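Uracil-dna glycosylase (Deinococcus radiodurans, PDB 4UQM) belongs to the uracil-DNA glycosylase superfamily and folds as a single alpha/beta domain around a short parallel sheet with helices on both faces. Local coordinates at residues L78-D83 and A166-V171; E226-E229 and P235-W238; A143-R148 and H162-V167. The protein carries 1 engineered substitution. All coordinates share one frame; numbering follows the deposited sequence.

Contact 1: L78-D83 and A166-V171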
loop_
_atom_site.group_PDB
_atom_site.type_symbol
_atom_site.label_atom_id
_atom_site.label_comp_id
_atom_site.label_asym_id
_atom_site.label_seq_id
_atom_site.Cartn_x
_atom_site.Cartn_y
_atom_site.Cartn_z
ATOM N N LEU A 78 -5.552 3.765 4.487
ATOM C CA LEU A 78 -5.106 2.749 3.573
ATOM C C LEU A 78 -4.627 3.455 2.316
ATOM O O LEU A 78 -5.394 4.079 1.654
ATOM C CB LEU A 78 -6.236 1.745 3.269
ATOM C CG LEU A 78 -5.844 0.501 2.460
ATOM C CD1 LEU A 78 -6.869 -0.590 2.638
ATOM C CD2 LEU A 78 -5.679 0.832 0.966
ATOM N N ILE A 79 -3.329 3.378 2.060
ATOM C CA ILE A 79 -2.705 3.898 0.852
ATOM C C ILE A 79 -2.633 2.766 -0.149
ATOM O O ILE A 79 -2.119 1.705 0.168
ATOM C CB ILE A 79 -1.311 4.538 1.085
ATOM C CG1 ILE A 79 -1.516 5.833 1.856
ATOM C CG2 ILE A 79 -0.507 4.762 -0.186
ATOM C CD1 ILE A 79 -0.255 6.529 2.263
ATOM N N LEU A 80 -3.144 2.975 -1.363
ATOM C CA LEU A 80 -3.127 1.946 -2.382
ATOM C C LEU A 80 -2.473 2.466 -3.654
ATOM O O LEU A 80 -2.989 3.385 -4.289
ATOM C CB LEU A 80 -4.546 1.476 -2.685
ATOM C CG LEU A 80 -4.692 0.215 -3.540
ATOM C CD1 LEU A 80 -4.087 -0.980 -2.862
ATOM C CD2 LEU A 80 -6.084 -0.078 -3.964
ATOM N N GLY A 81 -1.281 1.934 -3.937
ATOM C CA GLY A 81 -0.613 2.155 -5.221
ATOM C C GLY A 81 -0.938 1.073 -6.236
ATOM O O GLY A 81 -1.926 0.323 -6.104
ATOM N N GLN A 82 -0.142 1.085 -7.298
ATOM C CA GLN A 82 -0.351 0.190 -8.415
ATOM C C GLN A 82 0.247 -1.203 -8.208
ATOM O O GLN A 82 -0.473 -2.225 -8.203
ATOM C CB GLN A 82 0.184 0.884 -9.686
ATOM C CG GLN A 82 0.106 0.009 -10.940
ATOM C CD GLN A 82 0.680 0.678 -12.149
ATOM O OE1 GLN A 82 0.044 1.564 -12.731
ATOM N NE2 GLN A 82 1.858 0.245 -12.560
ATOM N N ASP A 83 1.562 -1.236 -8.100
ATOM C CA ASP A 83 2.298 -2.484 -7.962
ATOM C C ASP A 83 3.665 -2.122 -7.417
ATOM O O ASP A 83 4.021 -0.935 -7.308
ATOM C CB ASP A 83 2.347 -3.294 -9.300
ATOM C CG ASP A 83 3.211 -2.687 -10.382
ATOM O OD1 ASP A 83 3.266 -1.471 -10.586
ATOM O OD2 ASP A 83 3.908 -3.488 -11.080
ATOM N N ALA A 166 -10.291 -8.265 -1.356
ATOM C CA ALA A 166 -10.643 -8.819 -0.054
ATOM C C ALA A 166 -10.038 -8.011 1.089
ATOM O O ALA A 166 -10.700 -7.805 2.130
ATOM C CB ALA A 166 -10.252 -10.297 0.034
ATOM N N VAL A 167 -8.834 -7.497 0.899
ATOM C CA VAL A 167 -8.211 -6.642 1.919
ATOM C C VAL A 167 -9.008 -5.344 2.081
ATOM O O VAL A 167 -9.370 -4.964 3.194
ATOM C CB VAL A 167 -6.746 -6.356 1.595
ATOM C CG1 VAL A 167 -6.144 -5.316 2.546
ATOM C CG2 VAL A 167 -5.895 -7.633 1.600
ATOM N N ILE A 168 -9.329 -4.703 0.964
ATOM C CA ILE A 168 -10.175 -3.488 0.933
ATOM C C ILE A 168 -11.499 -3.758 1.619
ATOM O O ILE A 168 -11.945 -2.979 2.453
ATOM C CB ILE A 168 -10.472 -3.058 -0.521
ATOM C CG1 ILE A 168 -9.227 -2.458 -1.195
ATOM C CG2 ILE A 168 -11.677 -2.097 -0.593
ATOM C CD1 ILE A 168 -8.900 -1.053 -0.737
ATOM N N LYS A 169 -12.158 -4.873 1.265
ATOM C CA LYS A 169 -13.427 -5.223 1.871
ATOM C C LYS A 169 -13.324 -5.415 3.388
ATOM O O LYS A 169 -14.230 -4.996 4.107
ATOM C CB LYS A 169 -14.046 -6.473 1.213
ATOM C CG LYS A 169 -14.584 -6.142 -0.203
ATOM C CD LYS A 169 -15.153 -7.381 -0.864
ATOM C CE LYS A 169 -15.142 -7.337 -2.406
ATOM N NZ LYS A 169 -15.470 -8.637 -3.062
ATOM N N ALA A 170 -12.233 -6.032 3.871
ATOM C CA ALA A 170 -12.089 -6.243 5.319
ATOM C C ALA A 170 -11.948 -4.911 6.070
ATOM O O ALA A 170 -12.518 -4.711 7.161
ATOM C CB ALA A 170 -10.888 -7.096 5.597
ATOM N N VAL A 171 -11.173 -3.994 5.491
ATOM C CA VAL A 171 -11.028 -2.652 6.066
ATOM C C VAL A 171 -12.351 -1.897 5.968
ATOM O O VAL A 171 -12.747 -1.247 6.930
ATOM C CB VAL A 171 -9.892 -1.897 5.364
ATOM C CG1 VAL A 171 -9.758 -0.504 5.900
ATOM C CG2 VAL A 171 -8.558 -2.649 5.573
#

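Contact 2: E226-E229 and P235-W238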
loop_
_atom_site.group_PDB
_atom_site.type_symbol
_atom_site.label_atom_id
_atom_site.label_comp_id
_atom_site.label_asym_id
_atom_site.label_seq_id
_atom_site.Cartn_x
_atom_site.Cartn_y
_atom_site.Cartn_z
ATOM N N GLU A 226 -7.614 15.926 8.135
ATOM C CA GLU A 226 -8.849 16.623 8.460
ATOM C C GLU A 226 -10.009 15.624 8.638
ATOM O O GLU A 226 -10.774 15.720 9.594
ATOM C CB GLU A 226 -9.135 17.666 7.388
ATOM C CG GLU A 226 -10.434 18.445 7.589
ATOM C CD GLU A 226 -10.649 19.549 6.557
ATOM O OE1 GLU A 226 -9.763 19.715 5.658
ATOM O OE2 GLU A 226 -11.680 20.267 6.653
ATOM N N ALA A 227 -10.086 14.632 7.748
ATOM C CA ALA A 227 -11.109 13.600 7.883
ATOM C C ALA A 227 -10.958 12.796 9.185
ATOM O O ALA A 227 -11.950 12.461 9.852
ATOM C CB ALA A 227 -11.100 12.666 6.672
ATOM N N LEU A 228 -9.727 12.393 9.506
ATOM C CA LEU A 228 -9.505 11.649 10.753
ATOM C C LEU A 228 -9.944 12.480 11.943
ATOM O O LEU A 228 -10.655 11.998 12.820
ATOM C CB LEU A 228 -8.058 11.230 10.896
ATOM C CG LEU A 228 -7.598 10.166 9.882
ATOM C CD1 LEU A 228 -6.088 10.014 9.858
ATOM C CD2 LEU A 228 -8.306 8.847 10.168
ATOM N N GLU A 229 -9.532 13.749 11.950
ATOM C CA GLU A 229 -9.832 14.603 13.090
ATOM C C GLU A 229 -11.318 14.809 13.261
ATOM O O GLU A 229 -11.823 14.758 14.395
ATOM C CB GLU A 229 -9.132 15.928 12.902
ATOM C CG GLU A 229 -7.655 15.822 13.153
ATOM C CD GLU A 229 -6.860 16.989 12.568
ATOM O OE1 GLU A 229 -7.469 17.946 12.105
ATOM O OE2 GLU A 229 -5.627 16.915 12.447
ATOM N N PRO A 235 -4.793 12.393 13.964
ATOM C CA PRO A 235 -4.125 12.572 12.671
ATOM C C PRO A 235 -2.893 11.714 12.577
ATOM O O PRO A 235 -2.379 11.248 13.572
ATOM C CB PRO A 235 -3.729 14.026 12.685
ATOM C CG PRO A 235 -3.653 14.432 14.124
ATOM C CD PRO A 235 -4.588 13.546 14.865
ATOM N N VAL A 236 -2.473 11.496 11.366
ATOM C CA VAL A 236 -1.174 10.884 11.123
ATOM C C VAL A 236 -0.069 11.915 11.287
ATOM O O VAL A 236 -0.166 13.051 10.851
ATOM C CB VAL A 236 -1.096 10.339 9.660
ATOM C CG1 VAL A 236 0.306 9.802 9.317
ATOM C CG2 VAL A 236 -2.139 9.247 9.434
ATOM N N GLU A 237 1.017 11.499 11.937
ATOM C CA GLU A 237 2.227 12.280 11.928
ATOM C C GLU A 237 3.028 11.918 10.685
ATOM O O GLU A 237 3.658 10.851 10.623
ATOM C CB GLU A 237 3.042 11.960 13.164
ATOM C CG GLU A 237 4.410 12.616 13.176
ATOM C CD GLU A 237 4.292 14.101 13.202
ATOM O OE1 GLU A 237 3.980 14.650 14.270
ATOM O OE2 GLU A 237 4.407 14.729 12.149
ATOM N N TRP A 238 2.902 12.738 9.645
ATOM C CA TRP A 238 3.545 12.441 8.390
ATOM C C TRP A 238 5.066 12.641 8.433
ATOM O O TRP A 238 5.797 12.034 7.646
ATOM C CB TRP A 238 2.918 13.259 7.234
ATOM C CG TRP A 238 1.467 12.926 6.965
ATOM C CD1 TRP A 238 0.374 13.706 7.250
ATOM C CD2 TRP A 238 0.958 11.733 6.347
ATOM N NE1 TRP A 238 -0.776 13.061 6.849
ATOM C CE2 TRP A 238 -0.444 11.856 6.280
ATOM C CE3 TRP A 238 1.567 10.600 5.808
ATOM C CZ2 TRP A 238 -1.257 10.845 5.748
ATOM C CZ3 TRP A 238 0.752 9.610 5.271
ATOM C CH2 TRP A 238 -0.638 9.739 5.250
#

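Contact 3: A143-R148 and H162-V167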
loop_
_atom_site.group_PDB
_atom_site.type_symbol
_atom_site.label_atom_id
_atom_site.label_comp_id
_atom_site.label_asym_id
_atom_site.label_seq_id
_atom_site.Cartn_x
_atom_site.Cartn_y
_atom_site.Cartn_z
ATOM N N ALA A 143 -2.224 -2.467 -5.381
ATOM C CA ALA A 143 -3.256 -3.285 -5.935
ATOM C C ALA A 143 -2.786 -4.686 -6.316
ATOM O O ALA A 143 -3.590 -5.661 -6.252
ATOM C CB ALA A 143 -3.912 -2.591 -7.121
ATOM N N VAL A 144 -1.542 -4.745 -6.782
ATOM C CA VAL A 144 -0.872 -5.971 -7.193
ATOM C C VAL A 144 0.367 -6.048 -6.333
ATOM O O VAL A 144 1.052 -5.025 -6.143
ATOM C CB VAL A 144 -0.547 -5.901 -8.726
ATOM C CG1 VAL A 144 0.534 -6.860 -9.175
ATOM C CG2 VAL A 144 -1.846 -6.030 -9.519
ATOM N N LEU A 145 0.691 -7.245 -5.787
ATOM C CA LEU A 145 1.724 -7.341 -4.748
ATOM C C LEU A 145 3.049 -7.930 -5.163
ATOM O O LEU A 145 3.992 -8.049 -4.343
ATOM C CB LEU A 145 1.153 -8.088 -3.537
ATOM C CG LEU A 145 -0.021 -7.371 -2.826
ATOM C CD1 LEU A 145 -0.370 -8.185 -1.602
ATOM C CD2 LEU A 145 0.353 -5.968 -2.337
ATOM N N THR A 146 3.178 -8.233 -6.467
ATOM C CA THR A 146 4.485 -8.641 -7.024
ATOM C C THR A 146 4.632 -8.028 -8.422
ATOM O O THR A 146 3.647 -7.548 -9.018
ATOM C CB THR A 146 4.572 -10.181 -7.149
ATOM O OG1 THR A 146 3.468 -10.695 -7.899
ATOM C CG2 THR A 146 4.642 -10.868 -5.781
ATOM N N VAL A 147 5.850 -8.038 -8.936
ATOM C CA VAL A 147 6.153 -7.517 -10.266
ATOM C C VAL A 147 7.405 -8.173 -10.797
ATOM O O VAL A 147 8.300 -8.547 -10.049
ATOM C CB VAL A 147 6.330 -5.991 -10.195
ATOM C CG1 VAL A 147 7.522 -5.582 -9.330
ATOM C CG2 VAL A 147 6.428 -5.375 -11.583
ATOM N N ARG A 148 7.446 -8.394 -12.095
ATOM C CA ARG A 148 8.675 -8.853 -12.758
ATOM C C ARG A 148 9.653 -7.689 -12.903
ATOM O O ARG A 148 9.251 -6.540 -13.215
ATOM C CB ARG A 148 8.314 -9.435 -14.134
ATOM C CG ARG A 148 9.356 -10.284 -14.791
ATOM C CD ARG A 148 8.836 -10.743 -16.146
ATOM N NE ARG A 148 7.517 -11.438 -16.193
ATOM C CZ ARG A 148 6.801 -11.653 -17.285
ATOM N NH1 ARG A 148 7.217 -11.269 -18.477
ATOM N NH2 ARG A 148 5.666 -12.274 -17.224
ATOM N N HIS A 162 -8.146 -9.866 -6.894
ATOM C CA HIS A 162 -9.178 -10.463 -6.044
ATOM C C HIS A 162 -8.729 -10.426 -4.582
ATOM O O HIS A 162 -9.516 -10.191 -3.687
ATOM C CB HIS A 162 -9.406 -11.910 -6.455
ATOM C CG HIS A 162 -10.000 -12.071 -7.803
ATOM N ND1 HIS A 162 -11.185 -11.468 -8.158
ATOM C CD2 HIS A 162 -9.616 -12.817 -8.863
ATOM C CE1 HIS A 162 -11.493 -11.819 -9.402
ATOM N NE2 HIS A 162 -10.537 -12.613 -9.860
ATOM N N PHE A 163 -7.463 -10.716 -4.348
ATOM C CA PHE A 163 -6.935 -10.708 -2.978
ATOM C C PHE A 163 -6.936 -9.287 -2.397
ATOM O O PHE A 163 -7.376 -9.083 -1.251
ATOM C CB PHE A 163 -5.531 -11.266 -2.958
ATOM C CG PHE A 163 -4.917 -11.260 -1.578
ATOM C CD1 PHE A 163 -5.299 -12.215 -0.648
ATOM C CD2 PHE A 163 -4.047 -10.239 -1.192
ATOM C CE1 PHE A 163 -4.795 -12.160 0.649
ATOM C CE2 PHE A 163 -3.526 -10.193 0.085
ATOM C CZ PHE A 163 -3.870 -11.172 1.008
ATOM N N THR A 164 -6.475 -8.306 -3.161
ATOM C CA THR A 164 -6.493 -6.954 -2.619
ATOM C C THR A 164 -7.916 -6.380 -2.555
ATOM O O THR A 164 -8.188 -5.554 -1.686
ATOM C CB THR A 164 -5.502 -6.007 -3.311
ATOM O OG1 THR A 164 -5.807 -5.942 -4.687
ATOM C CG2 THR A 164 -4.099 -6.478 -3.085
ATOM N N ASP A 165 -8.850 -6.850 -3.381
ATOM C CA ASP A 165 -10.300 -6.561 -3.115
ATOM C C ASP A 165 -10.701 -7.041 -1.718
ATOM O O ASP A 165 -11.398 -6.348 -0.990
ATOM C CB ASP A 165 -11.232 -7.274 -4.125
ATOM C CG ASP A 165 -11.279 -6.615 -5.524
ATOM O OD1 ASP A 165 -10.760 -5.494 -5.694
ATOM O OD2 ASP A 165 -11.899 -7.278 -6.398
ATOM N N ALA A 166 -10.291 -8.265 -1.356
ATOM C CA ALA A 166 -10.643 -8.819 -0.054
ATOM C C ALA A 166 -10.038 -8.011 1.089
ATOM O O ALA A 166 -10.700 -7.805 2.130
ATOM C CB ALA A 166 -10.252 -10.297 0.034
ATOM N N VAL A 167 -8.834 -7.497 0.899
ATOM C CA VAL A 167 -8.211 -6.642 1.919
ATOM C C VAL A 167 -9.008 -5.344 2.081
ATOM O O VAL A 167 -9.370 -4.964 3.194
ATOM C CB VAL A 167 -6.746 -6.356 1.595
ATOM C CG1 VAL A 167 -6.144 -5.316 2.546
ATOM C CG2 VAL A 167 -5.895 -7.633 1.600
#

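Contact 1: L78-D83 and A166-V171
L78 meets I168 and V171 where strand 77-81 packs against helix 160-172, and every contact between them is apolar. The two branches of L78 divide the work. CD1 lies 4.0 Å from CG2 of V171 and also reaches CD1 of I168, while CD2 of L78 stands 4.1 Å from that same CD1 of I168. With CG anti to the backbone N (chi1 -172°), L78 directs its forked end toward the helix, where the I168 chain crosses it at about a right angle. L80 makes a looser approach, CD2 to I168 CD1 at 4.4 Å. The I168 CD1 contacts, from one of two modelled conformers, are less certain than L78-V171.

NE2 of Q82 gives a hydrogen bond of 3.0 Å to OD1 of D83, arriving from above the carboxylate plane although the acceptor lies close to the amide plane of Q82.

The axes of strand 78-81 and helix segment 166-171 are 11.2 Å apart at closest approach and nearly antiparallel, at 162°. Strand 77-81 is flanked by 138-142 and 179-183, so helix 160-172, which connects those two neighbours in a beta-alpha-beta crossover, passes over the strand between them; W27 of helix 25-35 packs on V167 and V171.

Contact 2: E226-E229 and P235-W238
L228 and E229, near the C-terminal end of helix 220-230, pack against P235 and V236 in the loop that follows, a local and partly buried contact of a helix with the chain leaving it. The inner half is apolar: CD1 of L228 touches CG2 of V236 at 4.0 Å and lies 4.3 Å from CA of P235. The leucine gets there with CG beside the backbone N (chi1 -68°), which brings CD1 to the start of the loop.

This is the side of the alpha/beta fold remote from helix 160-172. L228 rests on V77 and V179 of the parallel sheet, and V236 also touches V77, so helix and returning loop share one seat on that face.

The outer half is more exposed. E229, extended beyond CG, crosses the proline ring at about a right angle, and its OE2 sits 3.5 Å from CB of P235 in van der Waals contact. On the next residue the other methyl, V236 CG1, lies 3.6 Å above the centre of the W238 ring, a CH-pi arrangement within the loop. W238 in turn makes edge-to-face contacts with F221 and W133, while the backbone N of V236 is hydrogen-bonded to OD1 of N225, one helical turn before E229.

Contact 3: A143-R148 and H162-V167
A143, the first residue beyond strand 138-142, turns its carbonyl to helix 160-172 and accepts a hydrogen bond from the T164 hydroxyl. The bond from OG1 of T164 to O of A143 measures 2.7 Å; the hydroxyl approaches the carbonyl oxygen at a C=O...donor angle of 129°, tilted 20° from the carbonyl plane. T164 can reach this carbonyl because OG1 lies between its backbone N and carbonyl carbon (chi1 59°), which also brings its CG2 to 3.3 Å from A143 O.

V144 turns its side chain away from the helix, and L145 turns back. The leucine slides past T164 in the opposite direction, with CG of L145 4.2 Å from CG2 of T164. Its CD1 goes on to CE2 of F163 at 4.1 Å, meeting the ring obliquely while the two side chains cross at about a right angle. Farther on, T146 is bonded through OG1 to H155 and to W160 of the same helix, and the chain then enters the short strand 147-148.

Giving its proton to A143, the buried T164 oxygen bridges that carbonyl and NZ of K190, probably as acceptor toward the lysine, while L145 packs on the T164 methyl and on F163.

How the contacts relate
Contacts 1 and 3 are neighbours, their centres 8 Å apart, and both draw on helix 160-172, sharing A166 and V167. Contact 3 uses the earlier turns of that helix and contact 1 the later; the first segment of contact 1 lies mostly on strand 77-81, and that of contact 3 follows on the adjacent strand 138-142. Backbone bonds, G81 O to A143 N and Q82 O to V144 N, tie those segments together. Contact 2 closes later in the chain, its centre about 19 Å from that of contact 1 and 26 Å from that of contact 3. The central sheet thus receives helix 160-172 on one face and helix 220-230 on the other, a layered alpha/beta arrangement.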